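Local coordinates for protein glucanase (Clostridium thermocellum, PDB 5GXX) that probably hydrolyses internal beta-1,4-glucosidic bonds of cellulose as a family 9 endoglucanase of the cellulosome, at residues E9-A14 with G417-L422; I128-T133 with N539-G544; A204-Y209 with D219-Y224; P358-H363 with D400-Y405. The protein carries 1 engineered substitution. One frame throughout, in Å; residues are numbered along the deposited sequence.

Contact 1. Residues E9-A14 with G417-L422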
loop_
_atom_site.group_PDB
_atom_site.type_symbol
_atom_site.label_atom_id
_atom_site.label_comp_id
_atom_site.label_asym_id
_atom_site.label_seq_id
_atom_site.Cartn_x
_atom_site.Cartn_y
_atom_site.Cartn_z
ATOM N N GLU A 9 3.538 -20.843 -49.070
ATOM C CA GLU A 9 4.014 -19.965 -47.991
ATOM C C GLU A 9 2.993 -19.916 -46.857
ATOM O O GLU A 9 3.360 -19.969 -45.686
ATOM C CB GLU A 9 4.316 -18.548 -48.484
ATOM C CG GLU A 9 4.868 -17.630 -47.392
ATOM C CD GLU A 9 4.948 -16.190 -47.850
ATOM O OE1 GLU A 9 5.288 -15.972 -49.035
ATOM O OE2 GLU A 9 4.684 -15.278 -47.041
ATOM N N ALA A 10 1.710 -19.819 -47.197
ATOM C CA ALA A 10 0.667 -19.896 -46.168
ATOM C C ALA A 10 0.767 -21.187 -45.352
ATOM O O ALA A 10 0.683 -21.188 -44.116
ATOM C CB ALA A 10 -0.691 -19.790 -46.817
ATOM N N LEU A 11 0.943 -22.305 -46.044
ATOM C CA LEU A 11 1.110 -23.591 -45.375
ATOM C C LEU A 11 2.322 -23.648 -44.463
ATOM O O LEU A 11 2.210 -24.122 -43.313
ATOM C CB LEU A 11 1.207 -24.701 -46.424
ATOM C CG LEU A 11 1.452 -26.106 -45.875
ATOM C CD1 LEU A 11 0.276 -26.531 -44.997
ATOM C CD2 LEU A 11 1.667 -27.089 -47.039
ATOM N N GLN A 12 3.454 -23.184 -44.985
ATOM C CA GLN A 12 4.710 -23.090 -44.253
ATOM C C GLN A 12 4.520 -22.333 -42.942
ATOM O O GLN A 12 4.953 -22.786 -41.879
ATOM C CB GLN A 12 5.756 -22.409 -45.150
ATOM C CG GLN A 12 7.083 -22.047 -44.489
ATOM C CD GLN A 12 7.943 -21.196 -45.411
ATOM O OE1 GLN A 12 7.427 -20.322 -46.122
ATOM N NE2 GLN A 12 9.255 -21.444 -45.405
ATOM N N LYS A 13 3.825 -21.201 -43.008
ATOM C CA LYS A 13 3.587 -20.397 -41.821
ATOM C C LYS A 13 2.573 -21.041 -40.888
ATOM O O LYS A 13 2.775 -21.048 -39.672
ATOM C CB LYS A 13 3.222 -18.958 -42.211
ATOM C CG LYS A 13 4.445 -18.261 -42.782
ATOM C CD LYS A 13 4.143 -16.886 -43.365
ATOM C CE LYS A 13 5.473 -16.245 -43.780
ATOM N NZ LYS A 13 5.271 -14.879 -44.334
ATOM N N ALA A 14 1.509 -21.589 -41.467
ATOM C CA ALA A 14 0.439 -22.214 -40.695
ATOM C C ALA A 14 0.921 -23.403 -39.864
ATOM O O ALA A 14 0.411 -23.625 -38.767
ATOM C CB ALA A 14 -0.760 -22.578 -41.590
ATOM N N GLY A 417 -7.812 -27.549 -39.384
ATOM C CA GLY A 417 -8.443 -27.817 -40.681
ATOM C C GLY A 417 -7.844 -26.924 -41.761
ATOM O O GLY A 417 -7.705 -27.327 -42.922
ATOM N N PHE A 418 -7.508 -25.692 -41.386
ATOM C CA PHE A 418 -6.846 -24.725 -42.280
ATOM C C PHE A 418 -5.574 -25.263 -42.934
ATOM O O PHE A 418 -5.384 -25.152 -44.146
ATOM C CB PHE A 418 -6.621 -23.444 -41.474
ATOM C CG PHE A 418 -5.997 -22.296 -42.222
ATOM C CD1 PHE A 418 -6.573 -21.814 -43.392
ATOM C CD2 PHE A 418 -4.907 -21.632 -41.666
ATOM C CE1 PHE A 418 -6.040 -20.708 -44.019
ATOM C CE2 PHE A 418 -4.375 -20.522 -42.294
ATOM C CZ PHE A 418 -4.935 -20.084 -43.471
ATOM N N VAL A 419 -4.678 -25.831 -42.138
ATOM C CA VAL A 419 -3.580 -26.624 -42.680
ATOM C C VAL A 419 -3.998 -27.649 -43.731
ATOM O O VAL A 419 -3.378 -27.710 -44.792
ATOM C CB VAL A 419 -2.753 -27.275 -41.545
ATOM C CG1 VAL A 419 -1.781 -28.315 -42.123
ATOM C CG2 VAL A 419 -1.999 -26.195 -40.781
ATOM N N GLY A 420 -5.036 -28.446 -43.485
ATOM C CA GLY A 420 -5.464 -29.454 -44.458
ATOM C C GLY A 420 -5.910 -28.815 -45.763
ATOM O O GLY A 420 -5.543 -29.248 -46.861
ATOM N N ALA A 421 -6.700 -27.753 -45.675
ATOM C CA ALA A 421 -7.097 -27.015 -46.878
ATOM C C ALA A 421 -5.949 -26.357 -47.651
ATOM O O ALA A 421 -5.939 -26.377 -48.891
ATOM C CB ALA A 421 -8.184 -26.025 -46.502
ATOM N N LEU A 422 -4.963 -25.807 -46.942
ATOM C CA LEU A 422 -3.772 -25.272 -47.606
ATOM C C LEU A 422 -2.953 -26.387 -48.263
ATOM O O LEU A 422 -2.395 -26.193 -49.348
ATOM C CB LEU A 422 -2.897 -24.454 -46.654
ATOM C CG LEU A 422 -3.515 -23.172 -46.098
ATOM C CD1 LEU A 422 -2.681 -22.613 -44.933
ATOM C CD2 LEU A 422 -3.677 -22.132 -47.215
#

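Contact 2. Residues I128-T133 with N539-G544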
loop_
_atom_site.group_PDB
_atom_site.type_symbol
_atom_site.label_atom_id
_atom_site.label_comp_id
_atom_site.label_asym_id
_atom_site.label_seq_id
_atom_site.Cartn_x
_atom_site.Cartn_y
_atom_site.Cartn_z
ATOM N N ILE A 128 5.768 -18.451 -16.317
ATOM C CA ILE A 128 4.480 -18.651 -15.620
ATOM C C ILE A 128 4.596 -19.377 -14.271
ATOM O O ILE A 128 3.769 -19.162 -13.378
ATOM C CB ILE A 128 3.400 -19.319 -16.524
ATOM C CG1 ILE A 128 1.997 -19.120 -15.930
ATOM C CG2 ILE A 128 3.701 -20.793 -16.724
ATOM C CD1 ILE A 128 0.869 -19.486 -16.887
ATOM N N GLU A 129 5.607 -20.227 -14.107
ATOM C CA GLU A 129 5.779 -20.949 -12.847
ATOM C C GLU A 129 6.196 -20.048 -11.686
ATOM O O GLU A 129 6.042 -20.442 -10.530
ATOM C CB GLU A 129 6.749 -22.120 -13.017
ATOM C CG GLU A 129 6.208 -23.176 -13.974
ATOM C CD GLU A 129 7.182 -24.310 -14.239
ATOM O OE1 GLU A 129 8.412 -24.104 -14.128
ATOM O OE2 GLU A 129 6.714 -25.405 -14.602
ATOM N N LYS A 130 6.695 -18.849 -11.979
ATOM C CA LYS A 130 6.951 -17.852 -10.946
ATOM C C LYS A 130 5.658 -17.216 -10.451
ATOM O O LYS A 130 5.605 -16.742 -9.314
ATOM C CB LYS A 130 7.914 -16.766 -11.440
ATOM C CG LYS A 130 9.333 -17.248 -11.777
ATOM C CD LYS A 130 10.101 -17.823 -10.583
ATOM C CE LYS A 130 10.421 -16.800 -9.516
ATOM N NZ LYS A 130 11.580 -17.259 -8.676
ATOM N N GLU A 131 4.621 -17.222 -11.289
ATOM C CA GLU A 131 3.315 -16.652 -10.958
ATOM C C GLU A 131 2.370 -17.636 -10.255
ATOM O O GLU A 131 1.672 -17.261 -9.305
ATOM C CB GLU A 131 2.649 -16.094 -12.226
ATOM C CG GLU A 131 1.196 -15.635 -12.041
ATOM C CD GLU A 131 1.055 -14.428 -11.128
ATOM O OE1 GLU A 131 2.055 -13.726 -10.877
ATOM O OE2 GLU A 131 -0.072 -14.153 -10.672
ATOM N N MET A 132 2.322 -18.883 -10.715
ATOM C CA MET A 132 1.364 -19.865 -10.214
ATOM C C MET A 132 1.866 -21.299 -10.359
ATOM O O MET A 132 2.806 -21.571 -11.107
ATOM C CB MET A 132 0.022 -19.707 -10.930
ATOM C CG MET A 132 0.022 -20.242 -12.368
ATOM S SD MET A 132 -1.428 -19.792 -13.340
ATOM C CE MET A 132 -1.157 -18.061 -13.684
ATOM N N THR A 133 1.200 -22.201 -9.644
ATOM C CA THR A 133 1.469 -23.637 -9.668
ATOM C C THR A 133 0.319 -24.349 -10.381
ATOM O O THR A 133 -0.855 -24.182 -10.042
ATOM C CB THR A 133 1.680 -24.195 -8.236
ATOM O OG1 THR A 133 2.766 -23.484 -7.633
ATOM C CG2 THR A 133 2.051 -25.669 -8.265
ATOM N N ASN A 539 13.822 -13.989 -8.973
ATOM C CA ASN A 539 12.671 -13.263 -8.444
ATOM C C ASN A 539 12.444 -11.939 -9.144
ATOM O O ASN A 539 11.426 -11.296 -8.919
ATOM C CB ASN A 539 12.859 -13.001 -6.951
ATOM C CG ASN A 539 12.676 -14.250 -6.126
ATOM O OD1 ASN A 539 13.341 -14.450 -5.108
ATOM N ND2 ASN A 539 11.787 -15.118 -6.579
ATOM N N ILE A 540 13.412 -11.533 -9.958
ATOM C CA ILE A 540 13.218 -10.408 -10.862
ATOM C C ILE A 540 12.781 -11.065 -12.164
ATOM O O ILE A 540 13.580 -11.699 -12.842
ATOM C CB ILE A 540 14.506 -9.566 -11.051
ATOM C CG1 ILE A 540 15.101 -9.161 -9.695
ATOM C CG2 ILE A 540 14.196 -8.327 -11.915
ATOM C CD1 ILE A 540 16.459 -8.489 -9.843
ATOM N N CYS A 541 11.498 -10.939 -12.491
ATOM C CA CYS A 541 10.947 -11.654 -13.642
ATOM C C CYS A 541 9.739 -10.923 -14.214
ATOM O O CYS A 541 9.039 -10.195 -13.498
ATOM C CB CYS A 541 10.553 -13.078 -13.245
ATOM S SG CYS A 541 9.522 -13.203 -11.775
ATOM N N PRO A 542 9.507 -11.087 -15.528
ATOM C CA PRO A 542 8.481 -10.281 -16.171
ATOM C C PRO A 542 7.054 -10.813 -15.962
ATOM O O PRO A 542 6.366 -11.147 -16.928
ATOM C CB PRO A 542 8.912 -10.342 -17.645
ATOM C CG PRO A 542 9.604 -11.678 -17.775
ATOM C CD PRO A 542 10.441 -11.654 -16.526
ATOM N N ILE A 543 6.586 -10.843 -14.716
ATOM C CA ILE A 543 5.307 -11.483 -14.390
ATOM C C ILE A 543 4.235 -10.561 -13.824
ATOM O O ILE A 543 3.113 -11.006 -13.513
ATOM C CB ILE A 543 5.452 -12.699 -13.444
ATOM C CG1 ILE A 543 5.827 -12.274 -12.015
ATOM C CG2 ILE A 543 6.421 -13.750 -14.001
ATOM C CD1 ILE A 543 5.738 -13.403 -11.013
ATOM N N GLY A 544 4.604 -9.290 -13.679
ATOM C CA GLY A 544 3.695 -8.280 -13.141
ATOM C C GLY A 544 4.424 -7.029 -12.701
ATOM O O GLY A 544 5.655 -6.913 -12.804
HETATM O O HOH W 1 1.858 -11.200 -11.067
#

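Contact 3. Residues A204-Y209 with D219-Y224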
loop_
_atom_site.group_PDB
_atom_site.type_symbol
_atom_site.label_atom_id
_atom_site.label_comp_id
_atom_site.label_asym_id
_atom_site.label_seq_id
_atom_site.Cartn_x
_atom_site.Cartn_y
_atom_site.Cartn_z
ATOM N N ALA A 204 -13.347 -41.958 -33.940
ATOM C CA ALA A 204 -12.227 -42.811 -33.577
ATOM C C ALA A 204 -12.321 -44.203 -34.211
ATOM O O ALA A 204 -11.329 -44.693 -34.763
ATOM C CB ALA A 204 -12.127 -42.909 -32.062
ATOM N N SER A 205 -13.495 -44.834 -34.146
ATOM C CA SER A 205 -13.672 -46.157 -34.751
ATOM C C SER A 205 -13.459 -46.119 -36.268
ATOM O O SER A 205 -12.894 -47.056 -36.835
ATOM C CB SER A 205 -15.019 -46.807 -34.376
ATOM O OG SER A 205 -16.134 -46.010 -34.749
ATOM N N THR A 206 -13.882 -45.032 -36.919
ATOM C CA THR A 206 -13.704 -44.881 -38.362
ATOM C C THR A 206 -12.220 -44.835 -38.704
ATOM O O THR A 206 -11.770 -45.541 -39.603
ATOM C CB THR A 206 -14.434 -43.618 -38.884
ATOM O OG1 THR A 206 -15.837 -43.788 -38.663
ATOM C CG2 THR A 206 -14.168 -43.377 -40.367
ATOM N N TRP A 207 -11.462 -44.007 -37.987
ATOM C CA TRP A 207 -10.015 -43.967 -38.171
ATOM C C TRP A 207 -9.322 -45.296 -37.853
ATOM O O TRP A 207 -8.356 -45.651 -38.526
ATOM C CB TRP A 207 -9.375 -42.813 -37.384
ATOM C CG TRP A 207 -9.494 -41.497 -38.126
ATOM C CD1 TRP A 207 -10.191 -40.388 -37.734
ATOM C CD2 TRP A 207 -8.906 -41.177 -39.395
ATOM N NE1 TRP A 207 -10.066 -39.391 -38.680
ATOM C CE2 TRP A 207 -9.292 -39.850 -39.713
ATOM C CE3 TRP A 207 -8.096 -41.879 -40.300
ATOM C CZ2 TRP A 207 -8.897 -39.212 -40.893
ATOM C CZ3 TRP A 207 -7.701 -41.239 -41.477
ATOM C CH2 TRP A 207 -8.101 -39.917 -41.757
ATOM N N LEU A 208 -9.798 -46.011 -36.833
ATOM C CA LEU A 208 -9.288 -47.355 -36.548
ATOM C C LEU A 208 -9.580 -48.363 -37.664
ATOM O O LEU A 208 -8.730 -49.209 -37.966
ATOM C CB LEU A 208 -9.768 -47.855 -35.180
ATOM C CG LEU A 208 -9.039 -47.246 -33.979
ATOM C CD1 LEU A 208 -9.794 -47.422 -32.672
ATOM C CD2 LEU A 208 -7.582 -47.719 -33.864
ATOM N N TYR A 209 -10.745 -48.262 -38.297
ATOM C CA TYR A 209 -11.023 -49.049 -39.484
ATOM C C TYR A 209 -10.027 -48.713 -40.584
ATOM O O TYR A 209 -9.439 -49.601 -41.209
ATOM C CB TYR A 209 -12.441 -48.804 -40.003
ATOM C CG TYR A 209 -12.817 -49.735 -41.142
ATOM C CD1 TYR A 209 -12.709 -51.106 -40.970
ATOM C CD2 TYR A 209 -13.253 -49.261 -42.389
ATOM C CE1 TYR A 209 -13.039 -51.997 -41.986
ATOM C CE2 TYR A 209 -13.574 -50.153 -43.423
ATOM C CZ TYR A 209 -13.466 -51.516 -43.210
ATOM O OH TYR A 209 -13.788 -52.442 -44.186
ATOM N N ASP A 219 -18.071 -52.018 -38.077
ATOM C CA ASP A 219 -19.356 -52.349 -37.470
ATOM C C ASP A 219 -19.707 -51.465 -36.288
ATOM O O ASP A 219 -20.852 -51.025 -36.166
ATOM C CB ASP A 219 -19.379 -53.814 -37.047
ATOM C CG ASP A 219 -19.618 -54.729 -38.221
ATOM O OD1 ASP A 219 -20.119 -54.235 -39.253
ATOM O OD2 ASP A 219 -19.316 -55.932 -38.112
ATOM N N LYS A 220 -18.718 -51.212 -35.437
ATOM C CA LYS A 220 -18.847 -50.249 -34.346
ATOM C C LYS A 220 -19.251 -48.869 -34.879
ATOM O O LYS A 220 -20.220 -48.262 -34.419
ATOM C CB LYS A 220 -17.528 -50.161 -33.567
ATOM C CG LYS A 220 -17.265 -51.331 -32.628
ATOM C CD LYS A 220 -17.855 -51.027 -31.260
ATOM C CE LYS A 220 -17.590 -52.116 -30.234
ATOM N NZ LYS A 220 -18.312 -51.709 -29.001
ATOM N N ALA A 221 -18.490 -48.379 -35.850
ATOM C CA ALA A 221 -18.752 -47.058 -36.432
ATOM C C ALA A 221 -20.210 -46.939 -36.869
ATOM O O ALA A 221 -20.922 -46.012 -36.460
ATOM C CB ALA A 221 -17.810 -46.802 -37.607
ATOM N N GLU A 222 -20.653 -47.910 -37.665
ATOM C CA GLU A 222 -22.013 -47.894 -38.202
ATOM C C GLU A 222 -23.082 -48.003 -37.117
ATOM O O GLU A 222 -24.160 -47.424 -37.257
ATOM C CB GLU A 222 -22.173 -48.915 -39.331
ATOM C CG GLU A 222 -21.216 -48.633 -40.481
ATOM C CD GLU A 222 -21.609 -49.266 -41.797
ATOM O OE1 GLU A 222 -21.314 -50.472 -41.988
ATOM O OE2 GLU A 222 -22.187 -48.550 -42.650
ATOM N N SER A 223 -22.744 -48.651 -36.005
ATOM C CA SER A 223 -23.630 -48.767 -34.849
ATOM C C SER A 223 -23.849 -47.453 -34.096
ATOM O O SER A 223 -24.819 -47.305 -33.350
ATOM C CB SER A 223 -23.100 -49.840 -33.890
ATOM O OG SER A 223 -22.182 -49.321 -32.942
ATOM N N TYR A 224 -22.944 -46.494 -34.267
ATOM C CA TYR A 224 -23.052 -45.230 -33.544
ATOM C C TYR A 224 -23.945 -44.215 -34.242
ATOM O O TYR A 224 -24.427 -43.287 -33.589
ATOM C CB TYR A 224 -21.680 -44.589 -33.314
ATOM C CG TYR A 224 -20.703 -45.424 -32.517
ATOM C CD1 TYR A 224 -21.020 -45.898 -31.248
ATOM C CD2 TYR A 224 -19.440 -45.706 -33.027
ATOM C CE1 TYR A 224 -20.112 -46.662 -30.521
ATOM C CE2 TYR A 224 -18.526 -46.463 -32.302
ATOM C CZ TYR A 224 -18.870 -46.943 -31.055
ATOM O OH TYR A 224 -17.942 -47.686 -30.343
#

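Contact 4. Residues P358-H363 with D400-Y405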
loop_
_atom_site.group_PDB
_atom_site.type_symbol
_atom_site.label_atom_id
_atom_site.label_comp_id
_atom_site.label_asym_id
_atom_site.label_seq_id
_atom_site.Cartn_x
_atom_site.Cartn_y
_atom_site.Cartn_z
ATOM N N PRO A 358 -3.073 -9.286 -39.377
ATOM C CA PRO A 358 -3.203 -8.859 -37.985
ATOM C C PRO A 358 -1.823 -8.797 -37.336
ATOM O O PRO A 358 -0.969 -9.661 -37.590
ATOM C CB PRO A 358 -4.055 -9.984 -37.352
ATOM C CG PRO A 358 -4.741 -10.629 -38.529
ATOM C CD PRO A 358 -3.673 -10.617 -39.572
ATOM N N GLN A 359 -1.622 -7.780 -36.501
ATOM C CA GLN A 359 -0.388 -7.684 -35.732
ATOM C C GLN A 359 -0.582 -7.752 -34.229
ATOM O O GLN A 359 0.410 -7.754 -33.498
ATOM C CB GLN A 359 0.366 -6.406 -36.098
ATOM C CG GLN A 359 0.855 -6.412 -37.544
ATOM C CD GLN A 359 1.600 -5.135 -37.915
ATOM O OE1 GLN A 359 1.082 -4.320 -38.678
ATOM N NE2 GLN A 359 2.794 -4.953 -37.359
ATOM N N ARG A 360 -1.831 -7.806 -33.775
ATOM C CA ARG A 360 -2.119 -7.856 -32.337
ATOM C C ARG A 360 -2.958 -9.063 -31.944
ATOM O O ARG A 360 -3.980 -8.923 -31.258
ATOM C CB ARG A 360 -2.788 -6.554 -31.876
ATOM C CG ARG A 360 -1.910 -5.311 -31.968
ATOM C CD ARG A 360 -0.773 -5.268 -30.942
ATOM N NE ARG A 360 -1.268 -4.761 -29.663
ATOM C CZ ARG A 360 -0.583 -4.726 -28.527
ATOM N NH1 ARG A 360 0.646 -5.231 -28.447
ATOM N NH2 ARG A 360 -1.156 -4.199 -27.452
ATOM N N PRO A 361 -2.518 -10.265 -32.358
ATOM C CA PRO A 361 -3.268 -11.448 -31.932
ATOM C C PRO A 361 -3.338 -11.543 -30.410
ATOM O O PRO A 361 -2.417 -11.081 -29.711
ATOM C CB PRO A 361 -2.466 -12.610 -32.522
ATOM C CG PRO A 361 -1.058 -12.068 -32.640
ATOM C CD PRO A 361 -1.228 -10.605 -32.988
ATOM N N HIS A 362 -4.420 -12.137 -29.906
ATOM C CA HIS A 362 -4.637 -12.298 -28.464
ATOM C C HIS A 362 -3.768 -13.448 -27.966
ATOM O O HIS A 362 -4.239 -14.557 -27.715
ATOM C CB HIS A 362 -6.136 -12.535 -28.200
ATOM C CG HIS A 362 -6.540 -12.382 -26.764
ATOM N ND1 HIS A 362 -6.777 -11.160 -26.169
ATOM C CD2 HIS A 362 -6.763 -13.317 -25.812
ATOM C CE1 HIS A 362 -7.143 -11.354 -24.912
ATOM N NE2 HIS A 362 -7.132 -12.651 -24.669
ATOM N N HIS A 363 -2.468 -13.194 -27.859
ATOM C CA HIS A 363 -1.503 -14.269 -27.612
ATOM C C HIS A 363 -0.419 -13.721 -26.692
ATOM O O HIS A 363 0.323 -12.791 -27.042
ATOM C CB HIS A 363 -0.910 -14.776 -28.939
ATOM C CG HIS A 363 -0.117 -16.036 -28.803
ATOM N ND1 HIS A 363 1.159 -16.055 -28.269
ATOM C CD2 HIS A 363 -0.406 -17.313 -29.140
ATOM C CE1 HIS A 363 1.611 -17.295 -28.273
ATOM N NE2 HIS A 363 0.686 -18.075 -28.805
ATOM N N ASP A 400 -7.919 -4.802 -35.682
ATOM C CA ASP A 400 -6.784 -5.505 -35.107
ATOM C C ASP A 400 -6.474 -4.911 -33.736
ATOM O O ASP A 400 -5.811 -3.873 -33.641
ATOM C CB ASP A 400 -5.605 -5.317 -36.069
ATOM C CG ASP A 400 -4.354 -6.055 -35.650
ATOM O OD1 ASP A 400 -4.457 -7.009 -34.852
ATOM O OD2 ASP A 400 -3.273 -5.644 -36.148
ATOM N N ASN A 401 -6.979 -5.550 -32.685
ATOM C CA ASN A 401 -6.942 -4.991 -31.341
ATOM C C ASN A 401 -6.678 -6.156 -30.387
ATOM O O ASN A 401 -7.393 -7.169 -30.417
ATOM C CB ASN A 401 -8.300 -4.318 -31.095
ATOM C CG ASN A 401 -8.484 -3.810 -29.681
ATOM O OD1 ASN A 401 -7.592 -3.905 -28.836
ATOM N ND2 ASN A 401 -9.670 -3.265 -29.416
ATOM N N ILE A 402 -5.638 -6.064 -29.563
ATOM C CA ILE A 402 -5.324 -7.152 -28.646
ATOM C C ILE A 402 -6.461 -7.412 -27.639
ATOM O O ILE A 402 -6.605 -8.508 -27.100
ATOM C CB ILE A 402 -3.984 -6.900 -27.898
ATOM C CG1 ILE A 402 -3.431 -8.213 -27.335
ATOM C CG2 ILE A 402 -4.140 -5.805 -26.821
ATOM C CD1 ILE A 402 -2.062 -8.058 -26.638
ATOM N N GLU A 403 -7.280 -6.394 -27.402
ATOM C CA GLU A 403 -8.359 -6.501 -26.432
ATOM C C GLU A 403 -9.546 -7.306 -26.963
ATOM O O GLU A 403 -10.390 -7.767 -26.181
ATOM C CB GLU A 403 -8.825 -5.122 -25.956
ATOM C CG GLU A 403 -7.762 -4.322 -25.202
ATOM C CD GLU A 403 -7.352 -4.932 -23.869
ATOM O OE1 GLU A 403 -8.088 -5.773 -23.295
ATOM O OE2 GLU A 403 -6.278 -4.537 -23.373
ATOM N N ASP A 404 -9.608 -7.476 -28.281
ATOM C CA ASP A 404 -10.720 -8.207 -28.882
ATOM C C ASP A 404 -10.409 -9.699 -28.834
ATOM O O ASP A 404 -9.838 -10.259 -29.773
ATOM C CB ASP A 404 -11.008 -7.742 -30.310
ATOM C CG ASP A 404 -12.331 -8.275 -30.833
ATOM O OD1 ASP A 404 -12.798 -9.304 -30.302
ATOM O OD2 ASP A 404 -12.892 -7.678 -31.772
ATOM N N TYR A 405 -10.755 -10.323 -27.716
ATOM C CA TYR A 405 -10.479 -11.740 -27.470
ATOM C C TYR A 405 -11.375 -12.671 -28.296
ATOM O O TYR A 405 -11.221 -13.900 -28.239
ATOM C CB TYR A 405 -10.567 -12.069 -25.966
ATOM C CG TYR A 405 -11.921 -11.741 -25.383
ATOM C CD1 TYR A 405 -12.988 -12.634 -25.492
ATOM C CD2 TYR A 405 -12.144 -10.510 -24.767
ATOM C CE1 TYR A 405 -14.238 -12.319 -24.974
ATOM C CE2 TYR A 405 -13.387 -10.185 -24.248
ATOM C CZ TYR A 405 -14.428 -11.090 -24.363
ATOM O OH TYR A 405 -15.660 -10.744 -23.853
HETATM O O HOH W 2 -4.009 -3.536 -29.582
#

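Contact 1. Residues E9-A14 with G417-L422
With CG anti to the backbone N (chi1 177°), Leu11 puts CD1 against Val419, while Leu422, with CG anti to its carbonyl carbon (chi1 -65°), carries both methyls to the opposing helix. CD1 of Leu11 lies 4.0 Å from CG1 of Val419, the two side chains crossing at about a right angle, and the same methyl is 3.8 Å from Val419 O. Leu422 fits along the small residues Ala10 and Ala14: its CD2 is 3.8 Å from Ala10 CB, and its CD1 is 3.9 Å from Ala14 CB. That CD1 also rests 3.7 Å from Ala10 O. These helices, 7-20 and 412-429, are the first and last long helices of the catalytic module, so their nearly antiparallel meeting (152° between directions, axes 9.4 Å apart) brings together the sequence ends of the (alpha/alpha)6 barrel characteristic of family 9. Ala14 CB further touches Val419 CG2 at 3.9 Å, and CD1 of Leu422 covers one face of the Phe418 ring, offset toward its rim. All six touching residues are buried, and the side chains that meet are all apolar, two methyls resting against backbone carbonyl oxygens; just beyond them Ala14 O accepts a hydrogen bond from Asn415 ND2, a polar tie between the same helices. On the far side of helix 7-20, Lys13 NZ forms a salt bridge of 2.8 Å with Glu9 OE2 and is also bonded to Gly352 O.

Contact 2. Residues I128-T133 with N539-G544
Van der Waals contacts bring Lys130 and Glu131, at the end of a short, weakly bonded helix, against Cys541 and Ile543 in a loop. SG of Cys541 lies 3.9 Å from Lys130 CB, and the same CB is 4.0 Å from Ile543 CD1. That methyl is also 3.7 Å from Glu131 OE1, the side chains of Glu131 and Ile543 crossing obliquely. Between the segments a water makes the polar link, donating to Ile543 O at 2.8 Å and to Glu131 OE1 at 2.5 Å, short enough that its exact length is doubtful. Bends at chi2 (-63°) and chi3 fold the Lys130 chain back so that NZ meets Thr538 OG1, just before 539-544, in a hydrogen bond. The loop follows strand 527-534 of the beta-rich module, so the contact joins that module to the catalytic one, as in family 9 enzymes with a family 3c binding module. Ile543 O, with donors in Trp121 NE1 and the water, is well supplied, while the buried Cys541 and Ile543 pack on aliphatic carbon of Lys130.

Contact 3. Residues A204-Y209 with D219-Y224
Ser205 sets its hydroxyl almost against the backbone of Ala221: OG is 3.3 Å from Ala221 CA and 3.4 Å from Ala221 CB. The same oxygen meets the edge of the Tyr224 ring, near its plane, 3.5 Å from CE2. Thr206 adds a lighter touch, its OG1 standing 3.8 Å from Ala221 CB. In the next shell, both hydroxyls are engaged within helix 198-212: Ser205 OG with the carbonyls of Leu201 and Leu202, Thr206 OG1 with that of Leu202. A chi1 of 58° places Ser205 OG between its backbone N and carbonyl carbon, from where it can serve its own helix and still face Ala221. Tyr224 is steadied at its far end by a bond from OH to Asp176 OD1, and Lys220 NZ makes a salt bridge to OD2 of the same aspartate. One face of the Tyr224 ring carries Lys220 O, 3.0 Å above the plane and toward the rim; this carbonyl accepts Ser223 OG at 2.7 Å on a lone pair. Helices 198-212 and 215-224 form an antiparallel hairpin, 154° between directions, and the side chain of Tyr224 lies about 11 Å from a bound calcium ion. Since both hydroxyls bond to carbonyls of their own helix, they probably meet Ala221 as small, compact groups, which is consistent with the close axis approach of 8.4 Å.

Contact 4. Residues P358-H363 with D400-Y405
The carboxylate of Asp400 grips two successive backbone N-H groups of the opposite segment. OD2 accepts Gln359 N at 2.7 Å in a straight bond (168°), from the syn side but well out of the carboxylate plane, and OD1 accepts Arg360 N at 2.9 Å, more bent (144°), on its syn lone pair; OD1 also takes Asn408 ND2. With CG anti to the backbone N (chi1 -177°), the Asp400 side chain extends to both amides. A third hydrogen bond runs from His362 ND1 to Ile402 O, 2.8 Å long, lying in the imidazole plane and nearly along the C=O axis. This would hold the rotation of the ring, one face of which is covered by Tyr405 CB, 3.7 Å from the centroid, in a CH-pi contact. Arg360 NE and Ile402 N are each satisfied by one shared water at 3.0 Å, while NH1 of the arginine goes to Pro377 O; the guanidinium lays one face over Ile402 CB. Within 400-405 an Asx turn, Glu403 N to Asn401 OD1 at 2.9 Å, accompanies a type I turn. The two segments probably contribute to the conserved family 9 signature regions near the active site. The first runs from beyond helix 322-340 into helix 364-367, which His363 N-caps through Ala366 N; the second leads on to helix 412-429, and Ile402 also touches His367 of helix 364-367.

Starting at the N terminus, helix 7-20 opens contact 1, which closes on helix 412-429 after 402 intervening residues and ties the sequence ends of the barrel together. Contact 2 opens within that span, at 128-133, but closes beyond it, at 539-544, so the two cross; it binds the beta-rich module to the catalytic one. Contacts 3 and 4 lie within both spans and follow each other in series: contact 3 is a short helical hairpin, and contact 4 joins the loops before and after helix 364-367. No two touch: contacts 1 and 4 come nearest, about 10 Å between closest atoms, whereas contacts 2 and 3 have centres about 46 Å apart.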